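Local coordinates for C-type lectin domain family 4, member b1 (PDB 6LKR), which is a calcium-binding C-type lectin receptor of mouse, related to receptors for pathogen-derived phosphoglycolipids, that may help regulate dendritic-cell immune reactivity, at residues Ser24-Trp28 and Asn29-Glu33. Residues are numbered along the deposited sequence; the frame is centred on the assembly and turned at random.
Sequences SSASW and NKSEE
S27 caps helix 28-37 through K30. The hydroxyl S27 OG accepts from K30 N at 3.2 Å with an N-H...O angle of 162°, which makes S27 the N-cap. A chi1 of 75° sets OG between its own backbone N and carbonyl carbon, turned toward the first turn of the helix; there K30 CG also packs against OG at 3.3 Å.

Two further bonds converge on the S27 carbonyl. S31 N donates to S27 O at 2.9 Å, and S31 OG donates to the same oxygen at 2.8 Å. The two donors approach from opposite faces of the carbonyl plane, the hydroxyl standing well out of it. One turn is then closed by E32 N, which donates to W28 O at 2.8 Å in a nearly straight bond.

The aliphatic contact is A26 CB with K30 CB, 4.0 Å apart. A polar oxygen meets the indole edge: N29 OD1 lies in the ring plane, 3.4 Å from W28 CE3. The N29 amide is steeply inclined to the indole, with 66° between the planes, while E32 CB sits over one ring face. Beyond the turn, W28 NE1 bonds to I66 O and its ring meets F65 edge-to-face, whereas the E32 carboxylate is held by H41 ND1 and L42 N.

The chemistry implies a first turn held by a side-chain cap and by a shared carbonyl: the cap satisfies an amide that lacks an in-helix acceptor, the doubly gripped S27 carbonyl also satisfies the buried S31 hydroxyl, and W28 ties this start of the helix to strand 64-70 of the lectin domain.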
loop_
_atom_site.group_PDB
_atom_site.type_symbol
_atom_site.label_atom_id
_atom_site.label_comp_id
_atom_site.label_asym_id
_atom_site.label_seq_id
_atom_site.Cartn_x
_atom_site.Cartn_y
_atom_site.Cartn_z
ATOM N N SER A 24 0.957 -27.696 5.850
ATOM C CA SER A 24 -0.346 -27.618 6.555
ATOM C C SER A 24 -0.319 -26.433 7.528
ATOM O O SER A 24 -1.392 -25.846 7.745
ATOM C CB SER A 24 -0.670 -28.920 7.252
ATOM O OG SER A 24 0.465 -29.419 7.947
ATOM N N SER A 25 0.862 -26.098 8.070
ATOM C CA SER A 25 1.069 -24.934 8.974
ATOM C C SER A 25 2.565 -24.631 9.099
ATOM O O SER A 25 3.370 -25.525 8.821
ATOM C CB SER A 25 0.454 -25.179 10.325
ATOM O OG SER A 25 1.213 -26.132 11.050
ATOM N N ALA A 26 2.899 -23.408 9.513
ATOM C CA ALA A 26 4.292 -22.942 9.674
ATOM C C ALA A 26 4.310 -21.671 10.520
ATOM O O ALA A 26 3.257 -21.019 10.639
ATOM C CB ALA A 26 4.908 -22.703 8.318
ATOM N N SER A 27 5.477 -21.344 11.072
ATOM C CA SER A 27 5.762 -20.086 11.801
ATOM C C SER A 27 5.512 -18.894 10.874
ATOM O O SER A 27 5.429 -19.088 9.649
ATOM C CB SER A 27 7.177 -20.074 12.313
ATOM O OG SER A 27 8.082 -19.844 11.241
ATOM N N TRP A 28 5.436 -17.692 11.436
ATOM C CA TRP A 28 5.227 -16.455 10.647
ATOM C C TRP A 28 6.395 -16.286 9.666
ATOM O O TRP A 28 6.137 -16.045 8.474
ATOM C CB TRP A 28 5.050 -15.250 11.575
ATOM C CG TRP A 28 4.639 -13.999 10.864
ATOM C CD1 TRP A 28 3.367 -13.549 10.644
ATOM C CD2 TRP A 28 5.518 -13.029 10.272
ATOM N NE1 TRP A 28 3.399 -12.367 9.955
ATOM C CE2 TRP A 28 4.701 -12.024 9.710
ATOM C CE3 TRP A 28 6.907 -12.909 10.170
ATOM C CZ2 TRP A 28 5.236 -10.913 9.062
ATOM C CZ3 TRP A 28 7.434 -11.817 9.519
ATOM C CH2 TRP A 28 6.609 -10.828 8.984
ATOM N N ASN A 29 7.639 -16.432 10.128
ATOM C CA ASN A 29 8.842 -16.239 9.272
ATOM C C ASN A 29 8.837 -17.233 8.103
ATOM O O ASN A 29 9.123 -16.819 6.959
ATOM C CB ASN A 29 10.151 -16.395 10.051
ATOM C CG ASN A 29 10.503 -15.179 10.880
ATOM O OD1 ASN A 29 10.054 -14.073 10.593
ATOM N ND2 ASN A 29 11.317 -15.376 11.903
ATOM N N LYS A 30 8.539 -18.505 8.379
ATOM C CA LYS A 30 8.534 -19.593 7.361
ATOM C C LYS A 30 7.367 -19.374 6.390
ATOM O O LYS A 30 7.524 -19.710 5.200
ATOM C CB LYS A 30 8.462 -20.964 8.039
ATOM C CG LYS A 30 9.705 -21.354 8.828
ATOM C CD LYS A 30 10.981 -21.339 8.016
ATOM C CE LYS A 30 12.164 -21.906 8.771
ATOM N NZ LYS A 30 12.002 -23.357 9.019
ATOM N N SER A 31 6.249 -18.829 6.879
ATOM C CA SER A 31 5.065 -18.454 6.057
ATOM C C SER A 31 5.421 -17.294 5.118
ATOM O O SER A 31 5.113 -17.386 3.910
ATOM C CB SER A 31 3.885 -18.111 6.926
ATOM O OG SER A 31 3.475 -19.228 7.700
ATOM N N GLU A 32 6.049 -16.231 5.634
ATOM C CA GLU A 32 6.494 -15.095 4.785
ATOM C C GLU A 32 7.528 -15.608 3.772
ATOM O O GLU A 32 7.467 -15.180 2.606
ATOM C CB GLU A 32 7.026 -13.934 5.628
ATOM C CG GLU A 32 7.598 -12.782 4.804
ATOM C CD GLU A 32 6.684 -12.081 3.802
ATOM O OE1 GLU A 32 5.466 -12.296 3.840
ATOM O OE2 GLU A 32 7.199 -11.292 2.988
ATOM N N GLU A 33 8.458 -16.464 4.202
ATOM C CA GLU A 33 9.506 -17.033 3.310
ATOM C C GLU A 33 8.829 -17.774 2.149
ATOM O O GLU A 33 9.238 -17.556 0.998
ATOM C CB GLU A 33 10.439 -17.955 4.095
ATOM C CG GLU A 33 11.542 -18.568 3.247
ATOM C CD GLU A 33 12.459 -19.494 4.025
ATOM O OE1 GLU A 33 11.961 -20.506 4.581
ATOM O OE2 GLU A 33 13.665 -19.196 4.085
#